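Local atomic coordinates of protein-L-isoaspartate O-methyltransferase beta-aspartate methyltransferase (Plasmodium falciparum, PDB entry 2PBF), a protein that probably repairs damaged proteins by transferring a methyl group from S-adenosyl-L-methionine to the carboxyl group of L-isoaspartyl residues. Residues N10-N18 and Y31-R39; L74-I85 and V96-V104. One frame throughout, in Å; residues are numbered along the deposited sequence.

Interaction 1 (N10-N18 and Y31-R39); sequences NNHKSLLEN and YNTMLQVDR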
loop_
_atom_site.group_PDB
_atom_site.type_symbol
_atom_site.label_atom_id
_atom_site.label_comp_id
_atom_site.label_asym_id
_atom_site.label_seq_id
_atom_site.Cartn_x
_atom_site.Cartn_y
_atom_site.Cartn_z
ATOM N N ASN A 10 -10.392 14.558 -18.254
ATOM C CA ASN A 10 -9.977 13.447 -17.357
ATOM C C ASN A 10 -10.548 13.494 -15.941
ATOM O O ASN A 10 -10.410 14.478 -15.224
ATOM C CB ASN A 10 -8.447 13.327 -17.233
ATOM C CG ASN A 10 -7.794 12.679 -18.445
ATOM O OD1 ASN A 10 -8.435 12.445 -19.470
ATOM N ND2 ASN A 10 -6.510 12.405 -18.334
ATOM N N ASN A 11 -11.133 12.379 -15.532
ATOM C CA ASN A 11 -11.748 12.275 -14.226
ATOM C C ASN A 11 -11.416 10.931 -13.591
ATOM O O ASN A 11 -11.051 9.965 -14.282
ATOM C CB ASN A 11 -13.257 12.474 -14.370
ATOM C CG ASN A 11 -13.921 11.312 -15.041
ATOM O OD1 ASN A 11 -14.227 10.317 -14.394
ATOM N ND2 ASN A 11 -14.123 11.408 -16.356
ATOM N N HIS A 12 -11.564 10.848 -12.277
ATOM C CA HIS A 12 -11.204 9.617 -11.572
ATOM C C HIS A 12 -11.966 8.367 -11.998
ATOM O O HIS A 12 -11.392 7.285 -12.140
ATOM C CB HIS A 12 -11.338 9.796 -10.070
ATOM C CG HIS A 12 -10.863 8.617 -9.295
ATOM N ND1 HIS A 12 -9.531 8.262 -9.232
ATOM C CD2 HIS A 12 -11.537 7.704 -8.554
ATOM C CE1 HIS A 12 -9.402 7.190 -8.474
ATOM N NE2 HIS A 12 -10.605 6.830 -8.054
ATOM N N LYS A 13 -13.268 8.510 -12.185
ATOM C CA LYS A 13 -14.114 7.368 -12.495
ATOM C C LYS A 13 -13.828 6.797 -13.905
ATOM O O LYS A 13 -13.867 5.584 -14.130
ATOM C CB LYS A 13 -15.588 7.784 -12.337
ATOM C CG LYS A 13 -16.581 6.713 -12.738
ATOM C CD LYS A 13 -18.017 7.136 -12.476
ATOM C CE LYS A 13 -18.972 5.976 -12.815
ATOM N NZ LYS A 13 -18.781 5.420 -14.224
ATOM N N SER A 14 -13.556 7.692 -14.854
ATOM C CA SER A 14 -13.216 7.297 -16.196
ATOM C C SER A 14 -11.848 6.615 -16.243
ATOM O O SER A 14 -11.638 5.687 -17.020
ATOM C CB SER A 14 -13.285 8.495 -17.133
ATOM O OG SER A 14 -14.632 8.910 -17.357
ATOM N N LEU A 15 -10.935 7.042 -15.379
ATOM C CA LEU A 15 -9.671 6.314 -15.203
ATOM C C LEU A 15 -9.925 4.856 -14.827
ATOM O O LEU A 15 -9.335 3.956 -15.396
ATOM C CB LEU A 15 -8.774 7.007 -14.147
ATOM C CG LEU A 15 -7.533 6.234 -13.649
ATOM C CD1 LEU A 15 -6.592 5.749 -14.794
ATOM C CD2 LEU A 15 -6.797 7.073 -12.651
ATOM N N LEU A 16 -10.820 4.642 -13.873
ATOM C CA LEU A 16 -11.110 3.318 -13.344
ATOM C C LEU A 16 -11.809 2.413 -14.357
ATOM O O LEU A 16 -11.533 1.209 -14.449
ATOM C CB LEU A 16 -11.921 3.447 -12.041
ATOM C CG LEU A 16 -11.209 4.112 -10.845
ATOM C CD1 LEU A 16 -12.053 3.910 -9.607
ATOM C CD2 LEU A 16 -9.822 3.540 -10.592
ATOM N N GLU A 17 -12.682 3.032 -15.135
ATOM C CA GLU A 17 -13.311 2.401 -16.287
ATOM C C GLU A 17 -12.315 2.008 -17.375
ATOM O O GLU A 17 -12.506 0.991 -18.017
ATOM C CB GLU A 17 -14.391 3.331 -16.852
ATOM C CG GLU A 17 -15.647 3.380 -16.006
ATOM C CD GLU A 17 -16.353 2.022 -15.936
ATOM O OE1 GLU A 17 -17.335 1.901 -15.158
ATOM O OE2 GLU A 17 -15.936 1.084 -16.670
ATOM N N ASN A 18 -11.264 2.811 -17.575
ATOM C CA ASN A 18 -10.186 2.494 -18.532
ATOM C C ASN A 18 -9.368 1.273 -18.107
ATOM O O ASN A 18 -9.097 0.392 -18.925
ATOM C CB ASN A 18 -9.280 3.719 -18.801
ATOM C CG ASN A 18 -7.944 3.348 -19.480
ATOM O OD1 ASN A 18 -6.903 3.225 -18.817
ATOM N ND2 ASN A 18 -7.975 3.169 -20.795
ATOM N N TYR A 31 -12.551 -2.112 -7.652
ATOM C CA TYR A 31 -13.174 -0.958 -8.294
ATOM C C TYR A 31 -13.811 -0.045 -7.274
ATOM O O TYR A 31 -13.460 1.132 -7.227
ATOM C CB TYR A 31 -14.210 -1.367 -9.367
ATOM C CG TYR A 31 -14.931 -0.176 -9.996
ATOM C CD1 TYR A 31 -14.483 0.382 -11.190
ATOM C CD2 TYR A 31 -16.030 0.417 -9.364
ATOM C CE1 TYR A 31 -15.133 1.488 -11.755
ATOM C CE2 TYR A 31 -16.686 1.516 -9.919
ATOM C CZ TYR A 31 -16.226 2.048 -11.110
ATOM O OH TYR A 31 -16.873 3.135 -11.662
ATOM N N ASN A 32 -14.731 -0.579 -6.457
ATOM C CA ASN A 32 -15.466 0.248 -5.483
ATOM C C ASN A 32 -14.553 0.934 -4.478
ATOM O O ASN A 32 -14.786 2.074 -4.104
ATOM C CB ASN A 32 -16.586 -0.532 -4.762
ATOM C CG ASN A 32 -17.597 -1.161 -5.731
ATOM O OD1 ASN A 32 -17.991 -0.549 -6.732
ATOM N ND2 ASN A 32 -18.022 -2.382 -5.426
ATOM N N THR A 33 -13.504 0.239 -4.051
ATOM C CA THR A 33 -12.512 0.834 -3.143
ATOM C C THR A 33 -11.806 2.020 -3.793
ATOM O O THR A 33 -11.806 3.116 -3.254
ATOM C CB THR A 33 -11.468 -0.218 -2.677
ATOM O OG1 THR A 33 -12.150 -1.360 -2.127
ATOM C CG2 THR A 33 -10.518 0.390 -1.641
ATOM N N MET A 34 -11.193 1.788 -4.951
ATOM C CA MET A 34 -10.519 2.854 -5.681
ATOM C C MET A 34 -11.461 4.002 -6.065
ATOM O O MET A 34 -11.070 5.167 -6.018
ATOM C CB MET A 34 -9.800 2.300 -6.904
ATOM C CG MET A 34 -8.623 1.371 -6.541
ATOM S SD MET A 34 -7.624 0.841 -7.935
ATOM C CE MET A 34 -6.727 2.310 -8.467
ATOM N N LEU A 35 -12.697 3.672 -6.426
ATOM C CA LEU A 35 -13.718 4.696 -6.717
ATOM C C LEU A 35 -13.907 5.647 -5.536
ATOM O O LEU A 35 -14.111 6.843 -5.709
ATOM C CB LEU A 35 -15.050 4.026 -7.102
ATOM C CG LEU A 35 -16.222 4.973 -7.445
ATOM C CD1 LEU A 35 -15.883 5.807 -8.665
ATOM C CD2 LEU A 35 -17.536 4.206 -7.630
ATOM N N GLN A 36 -13.819 5.098 -4.324
ATOM C CA GLN A 36 -13.927 5.887 -3.104
ATOM C C GLN A 36 -12.713 6.777 -2.812
ATOM O O GLN A 36 -12.787 7.677 -1.956
ATOM C CB GLN A 36 -14.253 4.972 -1.911
ATOM C CG GLN A 36 -15.660 4.364 -1.987
ATOM C CD GLN A 36 -15.973 3.442 -0.821
ATOM O OE1 GLN A 36 -16.359 3.896 0.240
ATOM N NE2 GLN A 36 -15.817 2.138 -1.027
ATOM N N VAL A 37 -11.604 6.542 -3.522
ATOM C CA VAL A 37 -10.368 7.289 -3.302
ATOM C C VAL A 37 -9.881 7.981 -4.606
ATOM O O VAL A 37 -9.197 7.372 -5.436
ATOM C CB VAL A 37 -9.230 6.375 -2.683
ATOM C CG1 VAL A 37 -8.072 7.222 -2.230
ATOM C CG2 VAL A 37 -9.760 5.552 -1.500
ATOM N N ASP A 38 -10.245 9.251 -4.769
ATOM C CA ASP A 38 -9.916 10.027 -5.946
ATOM C C ASP A 38 -8.419 10.357 -6.007
ATOM O O ASP A 38 -7.889 11.064 -5.132
ATOM C CB ASP A 38 -10.757 11.323 -5.967
ATOM C CG ASP A 38 -10.586 12.137 -7.261
ATOM O OD1 ASP A 38 -9.540 12.044 -7.929
ATOM O OD2 ASP A 38 -11.522 12.904 -7.602
ATOM N N ARG A 39 -7.762 9.872 -7.063
ATOM C CA ARG A 39 -6.309 10.023 -7.262
ATOM C C ARG A 39 -5.841 11.475 -7.286
ATOM O O ARG A 39 -4.748 11.787 -6.788
ATOM C CB ARG A 39 -5.875 9.290 -8.541
ATOM C CG ARG A 39 -4.369 9.093 -8.720
ATOM C CD ARG A 39 -4.051 8.336 -10.029
ATOM N NE ARG A 39 -2.655 8.491 -10.449
ATOM C CZ ARG A 39 -1.625 7.776 -9.969
ATOM N NH1 ARG A 39 -1.837 6.831 -9.069
ATOM N NH2 ARG A 39 -0.388 8.000 -10.398
#

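Interaction 2 (L74-I85 and V96-V104); sequences LINVLKPGSRAI and VCMAIKMNV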
loop_
_atom_site.group_PDB
_atom_site.type_symbol
_atom_site.label_atom_id
_atom_site.label_comp_id
_atom_site.label_asym_id
_atom_site.label_seq_id
_atom_site.Cartn_x
_atom_site.Cartn_y
_atom_site.Cartn_z
ATOM N N LEU A 74 -4.415 -8.251 -2.604
ATOM C CA LEU A 74 -4.672 -8.152 -1.173
ATOM C C LEU A 74 -6.165 -8.092 -0.849
ATOM O O LEU A 74 -6.540 -8.025 0.309
ATOM C CB LEU A 74 -3.946 -6.920 -0.597
ATOM C CG LEU A 74 -2.422 -6.996 -0.499
ATOM C CD1 LEU A 74 -1.832 -5.660 -0.163
ATOM C CD2 LEU A 74 -1.967 -8.060 0.484
ATOM N N ILE A 75 -7.015 -8.123 -1.875
ATOM C CA ILE A 75 -8.420 -7.784 -1.701
ATOM C C ILE A 75 -9.142 -8.595 -0.620
ATOM O O ILE A 75 -9.972 -8.054 0.119
ATOM C CB ILE A 75 -9.204 -7.746 -3.061
ATOM C CG1 ILE A 75 -10.348 -6.727 -3.001
ATOM C CG2 ILE A 75 -9.711 -9.130 -3.489
ATOM C CD1 ILE A 75 -9.879 -5.317 -2.682
ATOM N N ASN A 76 -8.803 -9.876 -0.507
ATOM C CA ASN A 76 -9.494 -10.773 0.420
ATOM C C ASN A 76 -8.896 -10.799 1.825
ATOM O O ASN A 76 -9.519 -11.336 2.730
ATOM C CB ASN A 76 -9.575 -12.210 -0.125
ATOM C CG ASN A 76 -10.355 -12.314 -1.401
ATOM O OD1 ASN A 76 -9.904 -12.955 -2.365
ATOM N ND2 ASN A 76 -11.529 -11.687 -1.440
ATOM N N VAL A 77 -7.697 -10.245 2.006
ATOM C CA VAL A 77 -7.102 -10.131 3.337
ATOM C C VAL A 77 -7.314 -8.724 3.905
ATOM O O VAL A 77 -7.189 -8.492 5.114
ATOM C CB VAL A 77 -5.610 -10.553 3.369
ATOM C CG1 VAL A 77 -5.476 -12.027 2.974
ATOM C CG2 VAL A 77 -4.734 -9.649 2.448
ATOM N N LEU A 78 -7.667 -7.783 3.024
ATOM C CA LEU A 78 -8.060 -6.454 3.477
ATOM C C LEU A 78 -9.502 -6.534 3.966
ATOM O O LEU A 78 -10.422 -6.043 3.309
ATOM C CB LEU A 78 -7.894 -5.413 2.363
ATOM C CG LEU A 78 -6.456 -5.161 1.894
ATOM C CD1 LEU A 78 -6.451 -4.352 0.577
ATOM C CD2 LEU A 78 -5.646 -4.475 2.984
ATOM N N LYS A 79 -9.694 -7.166 5.119
ATOM C CA LYS A 79 -11.055 -7.370 5.651
ATOM C C LYS A 79 -11.338 -6.508 6.879
ATOM O O LYS A 79 -10.461 -6.287 7.701
ATOM C CB LYS A 79 -11.292 -8.842 5.984
ATOM C CG LYS A 79 -11.323 -9.777 4.756
ATOM C CD LYS A 79 -12.654 -9.644 3.984
ATOM C CE LYS A 79 -12.582 -10.124 2.543
ATOM N NZ LYS A 79 -12.561 -11.624 2.385
ATOM N N PRO A 80 -12.571 -6.023 7.015
ATOM C CA PRO A 80 -12.817 -5.296 8.271
ATOM C C PRO A 80 -12.520 -6.225 9.460
ATOM O O PRO A 80 -12.863 -7.398 9.431
ATOM C CB PRO A 80 -14.300 -4.959 8.211
ATOM C CG PRO A 80 -14.666 -5.070 6.752
ATOM C CD PRO A 80 -13.755 -6.079 6.143
ATOM N N GLY A 81 -11.853 -5.712 10.475
ATOM C CA GLY A 81 -11.538 -6.545 11.615
ATOM C C GLY A 81 -10.103 -6.953 11.552
ATOM O O GLY A 81 -9.562 -7.440 12.524
ATOM N N SER A 82 -9.469 -6.727 10.403
ATOM C CA SER A 82 -8.083 -7.141 10.213
ATOM C C SER A 82 -7.087 -6.016 10.362
ATOM O O SER A 82 -7.470 -4.853 10.575
ATOM C CB SER A 82 -7.917 -7.838 8.863
ATOM O OG SER A 82 -8.255 -9.219 8.997
ATOM N N ARG A 83 -5.806 -6.372 10.262
ATOM C CA ARG A 83 -4.694 -5.444 10.415
ATOM C C ARG A 83 -3.832 -5.448 9.145
ATOM O O ARG A 83 -3.373 -6.505 8.699
ATOM C CB ARG A 83 -3.846 -5.816 11.627
ATOM C CG ARG A 83 -4.651 -6.011 12.910
ATOM C CD ARG A 83 -3.748 -6.206 14.113
ATOM N NE ARG A 83 -3.197 -4.951 14.643
ATOM C CZ ARG A 83 -1.901 -4.698 14.797
ATOM N NH1 ARG A 83 -0.982 -5.607 14.443
ATOM N NH2 ARG A 83 -1.520 -3.533 15.292
ATOM N N ALA A 84 -3.628 -4.260 8.588
ATOM C CA ALA A 84 -2.847 -4.045 7.349
ATOM C C ALA A 84 -1.729 -3.027 7.599
ATOM O O ALA A 84 -1.857 -2.128 8.433
ATOM C CB ALA A 84 -3.759 -3.543 6.232
ATOM N N ILE A 85 -0.614 -3.193 6.895
ATOM C CA ILE A 85 0.482 -2.233 6.945
ATOM C C ILE A 85 0.927 -1.932 5.512
ATOM O O ILE A 85 1.062 -2.840 4.684
ATOM C CB ILE A 85 1.662 -2.687 7.892
ATOM C CG1 ILE A 85 2.818 -1.680 7.874
ATOM C CG2 ILE A 85 2.135 -4.141 7.589
ATOM C CD1 ILE A 85 3.835 -1.923 9.008
ATOM N N VAL A 96 -4.993 4.824 2.355
ATOM C CA VAL A 96 -6.410 5.203 2.370
ATOM C C VAL A 96 -7.301 4.129 1.716
ATOM O O VAL A 96 -8.367 3.799 2.237
ATOM C CB VAL A 96 -6.599 6.603 1.735
ATOM C CG1 VAL A 96 -8.068 7.010 1.695
ATOM C CG2 VAL A 96 -5.797 7.627 2.527
ATOM N N CYS A 97 -6.860 3.572 0.597
ATOM C CA CYS A 97 -7.563 2.446 -0.007
ATOM C C CYS A 97 -7.734 1.326 1.034
ATOM O O CYS A 97 -8.828 0.794 1.198
ATOM C CB CYS A 97 -6.848 1.959 -1.295
ATOM S SG CYS A 97 -7.167 2.957 -2.796
ATOM N N MET A 98 -6.677 0.996 1.770
ATOM C CA MET A 98 -6.801 -0.009 2.825
ATOM C C MET A 98 -7.773 0.386 3.947
ATOM O O MET A 98 -8.570 -0.441 4.383
ATOM C CB MET A 98 -5.444 -0.339 3.439
ATOM C CG MET A 98 -4.454 -1.052 2.540
ATOM S SD MET A 98 -2.881 -1.117 3.443
ATOM C CE MET A 98 -1.987 -2.171 2.336
ATOM N N ALA A 99 -7.689 1.639 4.419
ATOM C CA ALA A 99 -8.621 2.179 5.422
ATOM C C ALA A 99 -10.085 2.058 4.992
ATOM O O ALA A 99 -10.966 1.807 5.821
ATOM C CB ALA A 99 -8.292 3.658 5.715
ATOM N N ILE A 100 -10.327 2.289 3.704
ATOM C CA ILE A 100 -11.664 2.243 3.131
ATOM C C ILE A 100 -12.197 0.830 3.065
ATOM O O ILE A 100 -13.302 0.566 3.529
ATOM C CB ILE A 100 -11.731 2.909 1.727
ATOM C CG1 ILE A 100 -11.771 4.419 1.875
ATOM C CG2 ILE A 100 -12.978 2.419 0.920
ATOM C CD1 ILE A 100 -12.782 4.904 2.889
ATOM N N LYS A 101 -11.390 -0.077 2.526
ATOM C CA LYS A 101 -11.800 -1.460 2.359
ATOM C C LYS A 101 -12.052 -2.149 3.701
ATOM O O LYS A 101 -12.904 -3.048 3.825
ATOM C CB LYS A 101 -10.723 -2.221 1.587
ATOM C CG LYS A 101 -11.300 -3.141 0.559
ATOM C CD LYS A 101 -11.498 -4.493 1.116
ATOM C CE LYS A 101 -12.534 -5.269 0.365
ATOM N NZ LYS A 101 -12.689 -6.592 1.076
ATOM N N MET A 102 -11.281 -1.740 4.698
ATOM C CA MET A 102 -11.342 -2.353 6.013
ATOM C C MET A 102 -12.251 -1.584 6.987
ATOM O O MET A 102 -12.392 -1.960 8.146
ATOM C CB MET A 102 -9.915 -2.488 6.570
ATOM C CG MET A 102 -9.053 -3.511 5.820
ATOM S SD MET A 102 -7.296 -3.334 6.171
ATOM C CE MET A 102 -7.207 -4.236 7.692
ATOM N N ASN A 103 -12.818 -0.475 6.525
ATOM C CA ASN A 103 -13.739 0.317 7.313
ATOM C C ASN A 103 -13.207 0.678 8.682
ATOM O O ASN A 103 -13.885 0.468 9.692
ATOM C CB ASN A 103 -15.094 -0.402 7.441
ATOM C CG ASN A 103 -16.261 0.560 7.721
ATOM O OD1 ASN A 103 -16.092 1.782 7.931
ATOM N ND2 ASN A 103 -17.456 -0.000 7.730
ATOM N N VAL A 104 -11.985 1.209 8.728
ATOM C CA VAL A 104 -11.391 1.671 9.984
ATOM C C VAL A 104 -12.268 2.695 10.694
ATOM O O VAL A 104 -12.175 2.855 11.918
ATOM C CB VAL A 104 -9.959 2.247 9.807
ATOM C CG1 VAL A 104 -8.998 1.156 9.351
ATOM C CG2 VAL A 104 -9.970 3.395 8.835
#

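Interaction 1 (N10-N18 and Y31-R39)
The imidazole ring of H12 is covered on one face by CA of D38, which stands 3.6 Å from the ring centroid and almost on the ring normal, a CH-pi contact. L16 CG of its own helix lies over the rim of the opposite face, while M34 O comes in at the ring edge. H12 NE2 donates to M34 O at 2.7 Å with an N-H...O angle of 158°, the donor standing above the carbonyl plane. V37 N also bonds M34 O, so two donors grip this one carbonyl oxygen, from opposite faces of its plane. The ring reaches this site because CG is anti to the backbone N (chi1 -175°). D38 OD1 lies 3.6 Å from H12 CB, but its hydrogen bonds go to Y48 OH and G40 N. CD1 of L16 presses on the backbone at L35 and also meets M34 CB at 3.9 Å. Y31 CE1 lies 3.8 Å from L16 CB. The short helical segments run at 155°, with axes 10.3 Å apart. N11 OD1 accepts from S14 N at 2.7 Å. The two helices, the first N-capped by N11, form a nearly antiparallel pair in the N-terminal part of a PCMT-family methyltransferase.

Interaction 2 (L74-I85 and V96-V104)
K101 NZ donates to I75 O at 3.2 Å, with a C=O...N angle of 160° that puts the nitrogen nearly on the carbonyl axis. A second bond, to L78 O, is doubtful, since L78 O is crowded by the lysine chain itself. The K101 chain bends at chi2 (-92°), and its CE passes I75 CD1 at 4.0 Å, the two side chains crossing at about a right angle. K79 runs alongside and points the same way, yet its NZ donates to N76 O, 3.1 Å away. CD2 of L78 touches M98 CG at 3.7 Å and also the sulfur of M102, and CB of A84 sits against both thioethers, 3.5 Å from M102 SD and 3.8 Å from M98 SD. At the end of the helix, P80 CA makes a CA-H...O contact of 3.4 Å with M102 O, where N103 closes a Schellman motif and K79 to S82 form a type II turn. The contact thus packs helix 93-101 on strand 83-87 within a beta-alpha-beta unit completed by strand 111-116, with T33 of helix 28-35 touching K101 and H167 of strand 163-168 touching M98.

In the fold
Interaction 1 closes before interaction 2 opens along the chain, and their centres lie about 18 Å apart. Interaction 1 pairs the N-terminal helices 12-21 and 28-35, about 17 Å from the centre of the chain; interaction 2, about 10 Å from it, sets helix 93-101 against strand 83-87 of the central mixed sheet and the loop leading into it. Helix 28-35 and the residues just after it pack on helix 93-101: T33 CG2 lies 3.3 Å from C97 O, and V37 CG2 lies 3.9 Å from C97 SG. The N-terminal helices are thereby layered onto the Rossmann-like methyltransferase core. Bound S-adenosyl-L-homocysteine lies about 6 Å from the R39 side chain and 8 Å from that of M98, consistent with both contacts framing the cofactor site.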